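Long-range contacts in N-acetylneuraminic acid (Sialic acid) synthetase (Leptospira borgpetersenii serovar Hardjo-bovis, PDB 6NCS), which binds manganese and probably condenses an N-acylmannosamine, or its 6-phosphate, with phosphoenolpyruvate to make sialic acid or its 9-phosphate: residues 27-32 against 57-62; 216-221 against 257-262; 63-68 against 81-86; 172-177 against 202-207. All blocks are in the same frame, centred on the assembly; numbering follows the deposited sequence.

Interaction 1: 27-32 against 57-62; sequences FIIAEA and AIKFQA
First torsions of 155° in Glu31 and -168° in Lys59 carry each CG away from its backbone N, and later bends, at chi2 of Glu31 and at chi3 and chi4 of Lys59, bring the charged ends together. Lys59 NZ stands 2.8 Å from Glu31 OE2 in a salt bridge that reaches the carboxylate from above its plane. Its other oxygen, Glu31 OE1, also met out of plane, accepts from Gln61 NE2 at 2.9 Å. With a donor on each oxygen, the carboxylate's rotation is probably fixed. Lys59 NZ is held further by Thr106 and a bound citrate, and Glu31 touches the manganese ligand His231. On the same sheet face, Ile29 CG2 packs on Lys59 CB at 3.8 Å and Phe27 CZ on Ala57 CB at 3.8 Å. Ala32 CB instead makes a CH-pi contact over one face of the Phe60 ring, 3.7 Å from Phe60 CE1, beside helix 40-52. Backbone hydrogen bonds join the parallel strands, including Ala30 N to Ala57 O (2.9 Å) and Lys59 N to Ala30 O (2.9 Å). This is the strand pair of a beta-alpha-beta unit in a TIM barrel, with Glu31 and Lys59 at the metal and citrate site.

Interaction 2: 216-221 against 257-262; sequences IPLLAV and TETERI
Apolar helix-helix packing on the outside of the barrel joins helix 215-222 to helix 249-266, the two segments running roughly parallel at 26° with their axes 9.6 Å apart. Leu218 and Val221, one turn apart, face Glu258, Thr259 and Ile262. The CD2 methyl of Leu218 does most of the reaching: it lies 3.6 Å from Glu258 CB and equally near Thr259 OG1, a hydroxyl whose hydrogen bond goes to Leu255 O within its own helix. From the next turn Ile262 comes in with its terminal methyl, CD1 resting 3.8 Å from Leu218 CB and also touching the Leu218 carbonyl oxygen. Val221 has CG1 anti to its backbone N (chi1 173°), which turns both methyls to the partner helix: CG2 meets Thr259 CG2 at 3.9 Å, and CG1 meets Ile262 CG2 at 3.9 Å. At the border, Glu258 meets Leu218 chiefly with its aliphatic CB. Its carboxylate is turned to Arg261 one turn on, which grips it side-on, NE to OE2 and NH2 to OE1, each at 2.8 Å and each on the syn side but tilted out of the carboxylate plane. Arg261 also forms salt bridges with Glu215 and Glu186 of the second subunit, and a tartrate molecule lies near Leu218. Between the helices the attraction is therefore mainly dispersion and exclusion of water from methyl groups, whereas the directional, charged bonds lie along helix 249-266 and point on to the dimer partner.

Interaction 3: 63-68 against 81-86; sequences YNSEER and PAEFGK
The backbone leaves Tyr63 extended and enters a helix at Ser65, while 81-86 runs past it as an irregular segment, with Tyr63 and Glu83 closest at 6.7 Å between CA atoms. Glu83 stretches its chain beyond CG (chi2 -173°) to place OE2 at that helix start. There Glu83 OE2 accepts twice from one residue, its anti lone pair taking Ser65 OG at 2.6 Å while Ser65 N, at 2.8 Å, comes from above the carboxylate plane. The negative charge thus sits at the N-terminal end of a helix, probably a favourable place for it. Asn64, the N-cap, completes the start by accepting from Glu67 N through OD1 at 2.8 Å. A water bridges Asn64 ND2 to Glu83 OE1, and another joins Tyr63 N to Phe84 O. The Tyr63 ring crosses Glu83 obliquely, CE2 being 3.6 Å from CG of Glu83, and its hydroxyl bonds to Val79 O. Lys80 forms salt bridges with both Glu83 and Glu66, whose like charges it probably offsets. The contact ties the start of helix 65-69, just past strand 57-62, to the loop between helices 73-79 and 86-98, with Ser65 also resting on Val76 and Val79 of helix 73-79.

Interaction 4: 172-177 against 202-207; sequences PFILLH and EFPIGY
Phe173 and Phe203 form the apolar centre, a T-shaped pair in which the edge of Phe173 stands on the face of Phe203, with centroids 4.9 Å apart and planes at 86°. CD2 of Phe173 sits over the middle of the Phe203 ring, which reaches this place by a first torsion of 45° that puts CG between its own backbone N and carbonyl carbon. Leu175 CB adds to the cluster, 3.7 Å from Phe203 CE1 and 3.9 Å from Ile205 CD1. On the other face of the sheet, the bare CA of Gly206 lets Leu176 CD2 close to 3.7 Å. Further along, His177 CD2 touches Tyr207 CD1 at 3.8 Å, the two rings meeting obliquely. Backbone hydrogen bonds of a parallel pairing hold the strands: Leu175 N to Pro204 O at 3.2 Å, Gly206 N to Leu175 O at 2.9 Å, and His177 N to Gly206 O at 2.9 Å. At the polar edge His177 bonds through NE2 to Ala189 O and through ND1 to Arg151, while Tyr207 OH is bound to Asp209. Strand 173-178 also pairs with 146-150, whereas 205-209 has 227-231 as its other neighbour; helix 193-200, the crossover between the two strands, packs on Leu175, His177 and Ile205, and Leu176 on the opposite face touches Ile227 and Glu229.

Overall arrangement
Interactions 1 and 4 are strand pairs of the same parallel barrel sheet, with centres 16 Å apart and strand 227-231, which carries His231, between them. Interaction 3 directly follows strand 57-62; its centre is 17 Å from that of interaction 1, joined by a probable bond from Arg68 to Gln61. Interaction 2 is on the outer helical layer, where Ala220, Ile216 and Pro217 pack on Tyr207 of interaction 4 and Thr259 on Ile28 of interaction 1. Along the chain the order is 1, 3, 4, 2. The centres of interactions 2 and 3 are about 33 Å apart, across the chain's centre, yet both touch the second subunit, so the second subunit reaches this chain at widely separated places.

Interaction 1: 27-32 against 57-62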
loop_
_atom_site.group_PDB
_atom_site.type_symbol
_atom_site.label_atom_id
_atom_site.label_comp_id
_atom_site.label_asym_id
_atom_site.label_seq_id
_atom_site.Cartn_x
_atom_site.Cartn_y
_atom_site.Cartn_z
ATOM N N PHE A 27 12.190 2.843 8.966
ATOM C CA PHE A 27 12.687 3.039 10.321
ATOM C C PHE A 27 11.597 2.612 11.297
ATOM O O PHE A 27 10.501 3.183 11.284
ATOM C CB PHE A 27 13.050 4.514 10.492
ATOM C CG PHE A 27 13.766 4.832 11.756
ATOM C CD1 PHE A 27 15.129 4.591 11.873
ATOM C CD2 PHE A 27 13.095 5.437 12.811
ATOM C CE1 PHE A 27 15.802 4.917 13.043
ATOM C CE2 PHE A 27 13.764 5.768 13.991
ATOM C CZ PHE A 27 15.113 5.505 14.105
ATOM N N ILE A 28 11.873 1.601 12.122
ATOM C CA ILE A 28 10.849 1.002 12.991
ATOM C C ILE A 28 11.120 1.377 14.444
ATOM O O ILE A 28 12.203 1.097 14.973
ATOM C CB ILE A 28 10.789 -0.520 12.813
ATOM C CG1 ILE A 28 10.354 -0.843 11.378
ATOM C CG2 ILE A 28 9.766 -1.130 13.796
ATOM C CD1 ILE A 28 10.431 -2.303 11.017
ATOM N N ILE A 29 10.116 1.977 15.090
ATOM C CA ILE A 29 10.204 2.485 16.457
ATOM C C ILE A 29 9.324 1.613 17.335
ATOM O O ILE A 29 8.124 1.490 17.077
ATOM C CB ILE A 29 9.739 3.948 16.551
ATOM C CG1 ILE A 29 10.645 4.877 15.733
ATOM C CG2 ILE A 29 9.690 4.410 18.027
ATOM C CD1 ILE A 29 9.894 6.144 15.256
ATOM N N ALA A 30 9.909 1.042 18.388
ATOM C CA ALA A 30 9.160 0.343 19.422
ATOM C C ALA A 30 8.778 1.363 20.488
ATOM O O ALA A 30 9.652 1.929 21.138
ATOM C CB ALA A 30 10.010 -0.784 20.010
ATOM N N GLU A 31 7.476 1.632 20.646
ATOM C CA GLU A 31 7.018 2.623 21.623
ATOM C C GLU A 31 6.834 1.898 22.951
ATOM O O GLU A 31 5.825 1.231 23.175
ATOM C CB GLU A 31 5.740 3.314 21.138
ATOM C CG GLU A 31 4.820 3.915 22.222
ATOM C CD GLU A 31 5.379 5.154 22.904
ATOM O OE1 GLU A 31 4.605 6.117 23.108
ATOM O OE2 GLU A 31 6.582 5.166 23.247
ATOM N N ALA A 32 7.845 1.996 23.822
ATOM C CA ALA A 32 7.716 1.442 25.164
ATOM C C ALA A 32 6.693 2.222 25.969
ATOM O O ALA A 32 6.030 1.655 26.843
ATOM C CB ALA A 32 9.065 1.450 25.883
ATOM N N ALA A 57 14.746 1.623 16.832
ATOM C CA ALA A 57 14.736 2.554 17.946
ATOM C C ALA A 57 13.737 2.084 18.990
ATOM O O ALA A 57 12.776 1.379 18.672
ATOM C CB ALA A 57 14.391 3.971 17.468
ATOM N N ILE A 58 13.970 2.479 20.243
ATOM C CA ILE A 58 12.980 2.309 21.303
ATOM C C ILE A 58 12.723 3.672 21.940
ATOM O O ILE A 58 13.655 4.448 22.185
ATOM C CB ILE A 58 13.414 1.247 22.340
ATOM C CG1 ILE A 58 12.327 1.030 23.393
ATOM C CG2 ILE A 58 14.774 1.602 22.983
ATOM C CD1 ILE A 58 12.519 -0.217 24.243
ATOM N N LYS A 59 11.442 3.973 22.170
ATOM C CA LYS A 59 10.995 5.301 22.561
ATOM C C LYS A 59 10.307 5.242 23.920
ATOM O O LYS A 59 9.529 4.322 24.191
ATOM C CB LYS A 59 10.031 5.879 21.511
ATOM C CG LYS A 59 9.747 7.360 21.677
ATOM C CD LYS A 59 8.676 7.824 20.689
ATOM C CE LYS A 59 7.313 7.411 21.185
ATOM N NZ LYS A 59 7.232 7.831 22.627
ATOM N N PHE A 60 10.594 6.228 24.770
ATOM C CA PHE A 60 9.996 6.353 26.098
ATOM C C PHE A 60 9.234 7.680 26.168
ATOM O O PHE A 60 9.144 8.413 25.181
ATOM C CB PHE A 60 11.079 6.211 27.186
ATOM C CG PHE A 60 11.651 4.809 27.286
ATOM C CD1 PHE A 60 11.123 3.891 28.182
ATOM C CD2 PHE A 60 12.693 4.405 26.459
ATOM C CE1 PHE A 60 11.630 2.587 28.264
ATOM C CE2 PHE A 60 13.208 3.108 26.530
ATOM C CZ PHE A 60 12.678 2.201 27.438
ATOM N N GLN A 61 8.632 7.973 27.320
ATOM C CA GLN A 61 7.864 9.203 27.505
ATOM C C GLN A 61 8.407 9.963 28.705
ATOM O O GLN A 61 8.606 9.374 29.772
ATOM C CB GLN A 61 6.368 8.923 27.702
ATOM C CG GLN A 61 5.722 8.328 26.447
ATOM C CD GLN A 61 4.247 8.023 26.608
ATOM O OE1 GLN A 61 3.594 8.490 27.539
ATOM N NE2 GLN A 61 3.717 7.208 25.698
ATOM N N ALA A 62 8.621 11.266 28.524
ATOM C CA ALA A 62 9.202 12.144 29.541
ATOM C C ALA A 62 8.178 13.220 29.884
ATOM O O ALA A 62 7.938 14.137 29.086
ATOM C CB ALA A 62 10.508 12.764 29.037
#

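Interaction 2: 216-221 against 257-262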
loop_
_atom_site.group_PDB
_atom_site.type_symbol
_atom_site.label_atom_id
_atom_site.label_comp_id
_atom_site.label_asym_id
_atom_site.label_seq_id
_atom_site.Cartn_x
_atom_site.Cartn_y
_atom_site.Cartn_z
ATOM N N ILE A 216 -2.168 -3.810 10.378
ATOM C CA ILE A 216 -2.379 -2.440 9.906
ATOM C C ILE A 216 -1.059 -1.709 9.671
ATOM O O ILE A 216 -0.896 -1.108 8.596
ATOM C CB ILE A 216 -3.335 -1.692 10.848
ATOM C CG1 ILE A 216 -4.714 -2.351 10.813
ATOM C CG2 ILE A 216 -3.460 -0.246 10.410
ATOM C CD1 ILE A 216 -5.730 -1.796 11.803
ATOM N N PRO A 217 -0.075 -1.743 10.582
ATOM C CA PRO A 217 1.226 -1.141 10.233
ATOM C C PRO A 217 1.895 -1.759 8.998
ATOM O O PRO A 217 2.546 -1.035 8.234
ATOM C CB PRO A 217 2.068 -1.337 11.510
ATOM C CG PRO A 217 1.275 -2.173 12.437
ATOM C CD PRO A 217 -0.168 -2.087 12.012
ATOM N N LEU A 218 1.747 -3.059 8.761
ATOM C CA LEU A 218 2.302 -3.638 7.535
ATOM C C LEU A 218 1.584 -3.104 6.301
ATOM O O LEU A 218 2.224 -2.790 5.286
ATOM C CB LEU A 218 2.215 -5.166 7.584
ATOM C CG LEU A 218 3.147 -5.746 8.667
ATOM C CD1 LEU A 218 2.920 -7.229 8.806
ATOM C CD2 LEU A 218 4.593 -5.473 8.269
ATOM N N LEU A 219 0.251 -3.025 6.357
ATOM C CA LEU A 219 -0.471 -2.381 5.267
ATOM C C LEU A 219 -0.030 -0.932 5.105
ATOM O O LEU A 219 0.028 -0.422 3.980
ATOM C CB LEU A 219 -1.986 -2.470 5.500
ATOM C CG LEU A 219 -2.570 -3.884 5.379
ATOM C CD1 LEU A 219 -4.003 -3.933 5.849
ATOM C CD2 LEU A 219 -2.453 -4.365 3.937
ATOM N N ALA A 220 0.325 -0.266 6.207
ATOM C CA ALA A 220 0.781 1.117 6.095
ATOM C C ALA A 220 2.090 1.205 5.329
ATOM O O ALA A 220 2.280 2.125 4.524
ATOM C CB ALA A 220 0.926 1.748 7.486
ATOM N N VAL A 221 2.991 0.239 5.540
ATOM C CA VAL A 221 4.210 0.155 4.729
ATOM C C VAL A 221 3.866 -0.011 3.256
ATOM O O VAL A 221 4.433 0.672 2.396
ATOM C CB VAL A 221 5.120 -0.989 5.221
ATOM C CG1 VAL A 221 6.293 -1.177 4.269
ATOM C CG2 VAL A 221 5.621 -0.708 6.630
ATOM N N THR A 257 10.656 -8.016 10.102
ATOM C CA THR A 257 11.010 -8.822 8.932
ATOM C C THR A 257 9.941 -8.725 7.855
ATOM O O THR A 257 10.253 -8.784 6.656
ATOM C CB THR A 257 11.255 -10.296 9.300
ATOM O OG1 THR A 257 10.080 -10.876 9.875
ATOM C CG2 THR A 257 12.415 -10.421 10.285
ATOM N N GLU A 258 8.681 -8.571 8.254
ATOM C CA GLU A 258 7.634 -8.424 7.252
ATOM C C GLU A 258 7.698 -7.056 6.589
ATOM O O GLU A 258 7.412 -6.936 5.395
ATOM C CB GLU A 258 6.267 -8.674 7.880
ATOM C CG GLU A 258 5.995 -10.169 8.141
ATOM C CD GLU A 258 5.807 -10.967 6.850
ATOM O OE1 GLU A 258 4.672 -11.015 6.329
ATOM O OE2 GLU A 258 6.794 -11.553 6.360
ATOM N N THR A 259 8.101 -6.019 7.329
ATOM C CA THR A 259 8.308 -4.718 6.702
ATOM C C THR A 259 9.383 -4.795 5.630
ATOM O O THR A 259 9.217 -4.246 4.531
ATOM C CB THR A 259 8.683 -3.678 7.755
ATOM O OG1 THR A 259 7.561 -3.441 8.605
ATOM C CG2 THR A 259 9.070 -2.389 7.088
ATOM N N GLU A 260 10.489 -5.483 5.929
ATOM C CA GLU A 260 11.551 -5.630 4.943
ATOM C C GLU A 260 11.042 -6.387 3.725
ATOM O O GLU A 260 11.354 -6.031 2.582
ATOM C CB GLU A 260 12.755 -6.329 5.581
ATOM C CG GLU A 260 13.465 -5.448 6.615
ATOM C CD GLU A 260 14.384 -6.200 7.594
ATOM O OE1 GLU A 260 14.295 -7.446 7.723
ATOM O OE2 GLU A 260 15.195 -5.520 8.257
ATOM N N ARG A 261 10.227 -7.417 3.952
ATOM C CA ARG A 261 9.713 -8.201 2.839
ATOM C C ARG A 261 8.777 -7.373 1.972
ATOM O O ARG A 261 8.859 -7.430 0.740
ATOM C CB ARG A 261 9.017 -9.462 3.367
ATOM C CG ARG A 261 8.535 -10.390 2.269
ATOM C CD ARG A 261 8.020 -11.705 2.845
ATOM N NE ARG A 261 6.732 -11.531 3.511
ATOM C CZ ARG A 261 5.563 -11.609 2.883
ATOM N NH1 ARG A 261 5.532 -11.869 1.583
ATOM N NH2 ARG A 261 4.426 -11.438 3.551
ATOM N N ILE A 262 7.883 -6.588 2.592
ATOM C CA ILE A 262 6.981 -5.744 1.807
ATOM C C ILE A 262 7.768 -4.669 1.061
ATOM O O ILE A 262 7.455 -4.344 -0.089
ATOM C CB ILE A 262 5.889 -5.141 2.711
ATOM C CG1 ILE A 262 4.949 -6.243 3.194
ATOM C CG2 ILE A 262 5.090 -4.065 1.973
ATOM C CD1 ILE A 262 4.009 -5.810 4.351
#

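Interaction 3: 63-68 against 81-86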
loop_
_atom_site.group_PDB
_atom_site.type_symbol
_atom_site.label_atom_id
_atom_site.label_comp_id
_atom_site.label_asym_id
_atom_site.label_seq_id
_atom_site.Cartn_x
_atom_site.Cartn_y
_atom_site.Cartn_z
ATOM N N TYR A 63 7.572 13.120 31.069
ATOM C CA TYR A 63 6.407 13.943 31.357
ATOM C C TYR A 63 6.282 14.153 32.855
ATOM O O TYR A 63 6.863 13.416 33.659
ATOM C CB TYR A 63 5.115 13.294 30.834
ATOM C CG TYR A 63 4.856 11.977 31.523
ATOM C CD1 TYR A 63 5.543 10.831 31.146
ATOM C CD2 TYR A 63 3.960 11.888 32.583
ATOM C CE1 TYR A 63 5.342 9.629 31.808
ATOM C CE2 TYR A 63 3.751 10.692 33.243
ATOM C CZ TYR A 63 4.441 9.568 32.846
ATOM O OH TYR A 63 4.237 8.377 33.505
ATOM N N ASN A 64 5.509 15.170 33.210
ATOM C CA ASN A 64 4.985 15.348 34.557
ATOM C C ASN A 64 3.490 15.049 34.522
ATOM O O ASN A 64 2.759 15.621 33.704
ATOM C CB ASN A 64 5.245 16.770 35.060
ATOM C CG ASN A 64 4.530 17.070 36.365
ATOM O OD1 ASN A 64 3.456 17.669 36.374
ATOM N ND2 ASN A 64 5.130 16.654 37.480
ATOM N N SER A 65 3.045 14.138 35.393
ATOM C CA SER A 65 1.664 13.654 35.343
ATOM C C SER A 65 0.658 14.793 35.470
ATOM O O SER A 65 -0.304 14.874 34.696
ATOM C CB SER A 65 1.435 12.621 36.447
ATOM O OG SER A 65 2.309 11.513 36.297
ATOM N N GLU A 66 0.852 15.669 36.463
ATOM C CA GLU A 66 -0.091 16.760 36.692
ATOM C C GLU A 66 -0.113 17.739 35.521
ATOM O O GLU A 66 -1.177 18.244 35.139
ATOM C CB GLU A 66 0.256 17.487 37.991
ATOM C CG GLU A 66 -0.069 16.698 39.250
ATOM C CD GLU A 66 1.046 15.762 39.681
ATOM O OE1 GLU A 66 2.050 15.625 38.947
ATOM O OE2 GLU A 66 0.919 15.168 40.774
ATOM N N GLU A 67 1.053 18.036 34.948
ATOM C CA GLU A 67 1.093 18.899 33.774
ATOM C C GLU A 67 0.341 18.254 32.617
ATOM O O GLU A 67 -0.388 18.925 31.873
ATOM C CB GLU A 67 2.551 19.169 33.395
ATOM C CG GLU A 67 2.775 20.331 32.451
ATOM C CD GLU A 67 2.528 19.983 30.996
ATOM O OE1 GLU A 67 2.538 18.779 30.640
ATOM O OE2 GLU A 67 2.324 20.931 30.202
ATOM N N ARG A 68 0.483 16.942 32.476
ATOM C CA ARG A 68 -0.046 16.251 31.311
ATOM C C ARG A 68 -1.558 16.075 31.399
ATOM O O ARG A 68 -2.257 16.169 30.382
ATOM C CB ARG A 68 0.652 14.903 31.176
ATOM C CG ARG A 68 0.255 14.088 29.969
ATOM C CD ARG A 68 1.104 12.841 29.927
ATOM N NE ARG A 68 0.747 11.927 28.850
ATOM C CZ ARG A 68 1.448 10.840 28.557
ATOM N NH1 ARG A 68 2.537 10.544 29.269
ATOM N NH2 ARG A 68 1.072 10.052 27.558
ATOM N N PRO A 81 3.177 6.554 38.669
ATOM C CA PRO A 81 4.267 5.600 38.933
ATOM C C PRO A 81 5.208 5.396 37.764
ATOM O O PRO A 81 6.340 4.960 37.987
ATOM C CB PRO A 81 3.527 4.295 39.268
ATOM C CG PRO A 81 2.198 4.727 39.723
ATOM C CD PRO A 81 1.862 5.930 38.904
ATOM N N ALA A 82 4.782 5.677 36.539
ATOM C CA ALA A 82 5.594 5.411 35.360
ATOM C C ALA A 82 6.496 6.577 34.985
ATOM O O ALA A 82 7.168 6.512 33.955
ATOM C CB ALA A 82 4.691 5.051 34.173
ATOM N N GLU A 83 6.539 7.636 35.794
ATOM C CA GLU A 83 7.436 8.744 35.500
ATOM C C GLU A 83 8.884 8.301 35.656
ATOM O O GLU A 83 9.243 7.660 36.649
ATOM C CB GLU A 83 7.152 9.926 36.425
ATOM C CG GLU A 83 5.887 10.700 36.084
ATOM C CD GLU A 83 5.730 11.968 36.908
ATOM O OE1 GLU A 83 6.746 12.465 37.437
ATOM O OE2 GLU A 83 4.589 12.468 37.029
ATOM N N PHE A 84 9.712 8.640 34.675
ATOM C CA PHE A 84 11.158 8.509 34.776
ATOM C C PHE A 84 11.796 9.890 34.763
ATOM O O PHE A 84 11.260 10.833 34.179
ATOM C CB PHE A 84 11.736 7.686 33.625
ATOM C CG PHE A 84 11.599 6.199 33.807
ATOM C CD1 PHE A 84 11.626 5.631 35.072
ATOM C CD2 PHE A 84 11.455 5.368 32.705
ATOM C CE1 PHE A 84 11.499 4.264 35.236
ATOM C CE2 PHE A 84 11.341 3.998 32.867
ATOM C CZ PHE A 84 11.357 3.448 34.131
ATOM N N GLY A 85 12.957 9.998 35.393
ATOM C CA GLY A 85 13.681 11.249 35.376
ATOM C C GLY A 85 15.034 11.117 34.716
ATOM O O GLY A 85 15.364 10.056 34.178
ATOM N N LYS A 86 15.836 12.181 34.789
ATOM C CA LYS A 86 17.121 12.210 34.094
ATOM C C LYS A 86 17.983 10.997 34.431
ATOM O O LYS A 86 18.597 10.399 33.541
ATOM C CB LYS A 86 17.857 13.506 34.435
ATOM C CG LYS A 86 19.118 13.761 33.616
ATOM C CD LYS A 86 19.750 15.093 34.003
ATOM C CE LYS A 86 21.000 15.404 33.188
ATOM N NZ LYS A 86 21.511 16.773 33.491
HETATM O O HOH W 1 8.427 11.171 33.076
HETATM O O HOH W 2 7.416 15.037 37.335
#

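Interaction 4: 172-177 against 202-207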
loop_
_atom_site.group_PDB
_atom_site.type_symbol
_atom_site.label_atom_id
_atom_site.label_comp_id
_atom_site.label_asym_id
_atom_site.label_seq_id
_atom_site.Cartn_x
_atom_site.Cartn_y
_atom_site.Cartn_z
ATOM N N PRO A 172 15.165 19.222 10.935
ATOM C CA PRO A 172 14.927 17.920 10.298
ATOM C C PRO A 172 13.630 17.363 10.857
ATOM O O PRO A 172 13.429 17.323 12.074
ATOM C CB PRO A 172 16.145 17.076 10.706
ATOM C CG PRO A 172 17.127 18.043 11.290
ATOM C CD PRO A 172 16.310 19.175 11.856
ATOM N N PHE A 173 12.718 17.000 9.959
ATOM C CA PHE A 173 11.333 16.835 10.357
ATOM C C PHE A 173 10.717 15.628 9.665
ATOM O O PHE A 173 10.901 15.421 8.463
ATOM C CB PHE A 173 10.535 18.104 10.035
ATOM C CG PHE A 173 9.103 18.032 10.455
ATOM C CD1 PHE A 173 8.753 18.165 11.787
ATOM C CD2 PHE A 173 8.108 17.837 9.516
ATOM C CE1 PHE A 173 7.427 18.088 12.183
ATOM C CE2 PHE A 173 6.781 17.758 9.895
ATOM C CZ PHE A 173 6.436 17.896 11.238
ATOM N N ILE A 174 9.981 14.848 10.446
ATOM C CA ILE A 174 9.271 13.655 9.998
ATOM C C ILE A 174 7.843 13.750 10.519
ATOM O O ILE A 174 7.626 14.103 11.681
ATOM C CB ILE A 174 9.967 12.385 10.526
ATOM C CG1 ILE A 174 11.357 12.264 9.901
ATOM C CG2 ILE A 174 9.116 11.127 10.307
ATOM C CD1 ILE A 174 12.314 11.401 10.703
ATOM N N LEU A 175 6.865 13.420 9.673
ATOM C CA LEU A 175 5.463 13.453 10.077
ATOM C C LEU A 175 4.875 12.048 10.006
ATOM O O LEU A 175 5.045 11.362 8.998
ATOM C CB LEU A 175 4.687 14.401 9.174
ATOM C CG LEU A 175 3.215 14.643 9.459
ATOM C CD1 LEU A 175 3.094 15.324 10.823
ATOM C CD2 LEU A 175 2.629 15.547 8.376
ATOM N N LEU A 176 4.192 11.617 11.067
ATOM C CA LEU A 176 3.545 10.307 11.085
ATOM C C LEU A 176 2.029 10.464 11.006
ATOM O O LEU A 176 1.424 11.128 11.853
ATOM C CB LEU A 176 3.905 9.520 12.344
ATOM C CG LEU A 176 5.388 9.349 12.672
ATOM C CD1 LEU A 176 5.544 8.507 13.964
ATOM C CD2 LEU A 176 6.118 8.712 11.510
ATOM N N HIS A 177 1.418 9.831 10.012
ATOM C CA HIS A 177 -0.021 9.616 10.074
ATOM C C HIS A 177 -0.353 8.774 11.301
ATOM O O HIS A 177 0.416 7.901 11.706
ATOM C CB HIS A 177 -0.532 8.928 8.801
ATOM C CG HIS A 177 -1.979 8.566 8.875
ATOM N ND1 HIS A 177 -2.953 9.483 9.207
ATOM C CD2 HIS A 177 -2.617 7.384 8.714
ATOM C CE1 HIS A 177 -4.131 8.886 9.237
ATOM N NE2 HIS A 177 -3.956 7.608 8.942
ATOM N N GLU A 202 7.488 17.263 1.270
ATOM C CA GLU A 202 8.717 16.696 0.722
ATOM C C GLU A 202 9.510 15.874 1.733
ATOM O O GLU A 202 10.414 15.138 1.329
ATOM C CB GLU A 202 9.616 17.809 0.156
ATOM N N PHE A 203 9.190 15.964 3.019
ATOM C CA PHE A 203 9.912 15.253 4.067
ATOM C C PHE A 203 9.312 13.865 4.269
ATOM O O PHE A 203 8.225 13.559 3.755
ATOM C CB PHE A 203 9.886 16.076 5.362
ATOM C CG PHE A 203 8.531 16.652 5.701
ATOM C CD1 PHE A 203 7.530 15.845 6.222
ATOM C CD2 PHE A 203 8.259 17.995 5.484
ATOM C CE1 PHE A 203 6.271 16.375 6.530
ATOM C CE2 PHE A 203 7.010 18.532 5.787
ATOM C CZ PHE A 203 6.020 17.725 6.314
ATOM N N PRO A 204 10.004 12.980 4.997
ATOM C CA PRO A 204 9.509 11.600 5.135
ATOM C C PRO A 204 8.187 11.531 5.892
ATOM O O PRO A 204 7.970 12.251 6.871
ATOM C CB PRO A 204 10.632 10.900 5.911
ATOM C CG PRO A 204 11.870 11.692 5.553
ATOM C CD PRO A 204 11.366 13.114 5.559
ATOM N N ILE A 205 7.302 10.650 5.423
ATOM C CA ILE A 205 5.999 10.404 6.034
ATOM C C ILE A 205 5.965 8.960 6.511
ATOM O O ILE A 205 6.374 8.051 5.780
ATOM C CB ILE A 205 4.844 10.653 5.039
ATOM C CG1 ILE A 205 4.946 12.053 4.426
ATOM C CG2 ILE A 205 3.496 10.446 5.729
ATOM C CD1 ILE A 205 4.870 13.153 5.452
ATOM N N GLY A 206 5.462 8.745 7.725
ATOM C CA GLY A 206 5.296 7.390 8.197
ATOM C C GLY A 206 3.958 7.183 8.876
ATOM O O GLY A 206 2.989 7.893 8.587
ATOM N N TYR A 207 3.904 6.237 9.803
ATOM C CA TYR A 207 2.642 5.830 10.405
ATOM C C TYR A 207 2.887 5.372 11.835
ATOM O O TYR A 207 3.799 4.574 12.085
ATOM C CB TYR A 207 1.991 4.702 9.588
ATOM C CG TYR A 207 0.758 4.127 10.264
ATOM C CD1 TYR A 207 -0.389 4.903 10.433
ATOM C CD2 TYR A 207 0.764 2.838 10.784
ATOM C CE1 TYR A 207 -1.504 4.396 11.075
ATOM C CE2 TYR A 207 -0.350 2.324 11.424
ATOM C CZ TYR A 207 -1.471 3.110 11.575
ATOM O OH TYR A 207 -2.573 2.610 12.231
#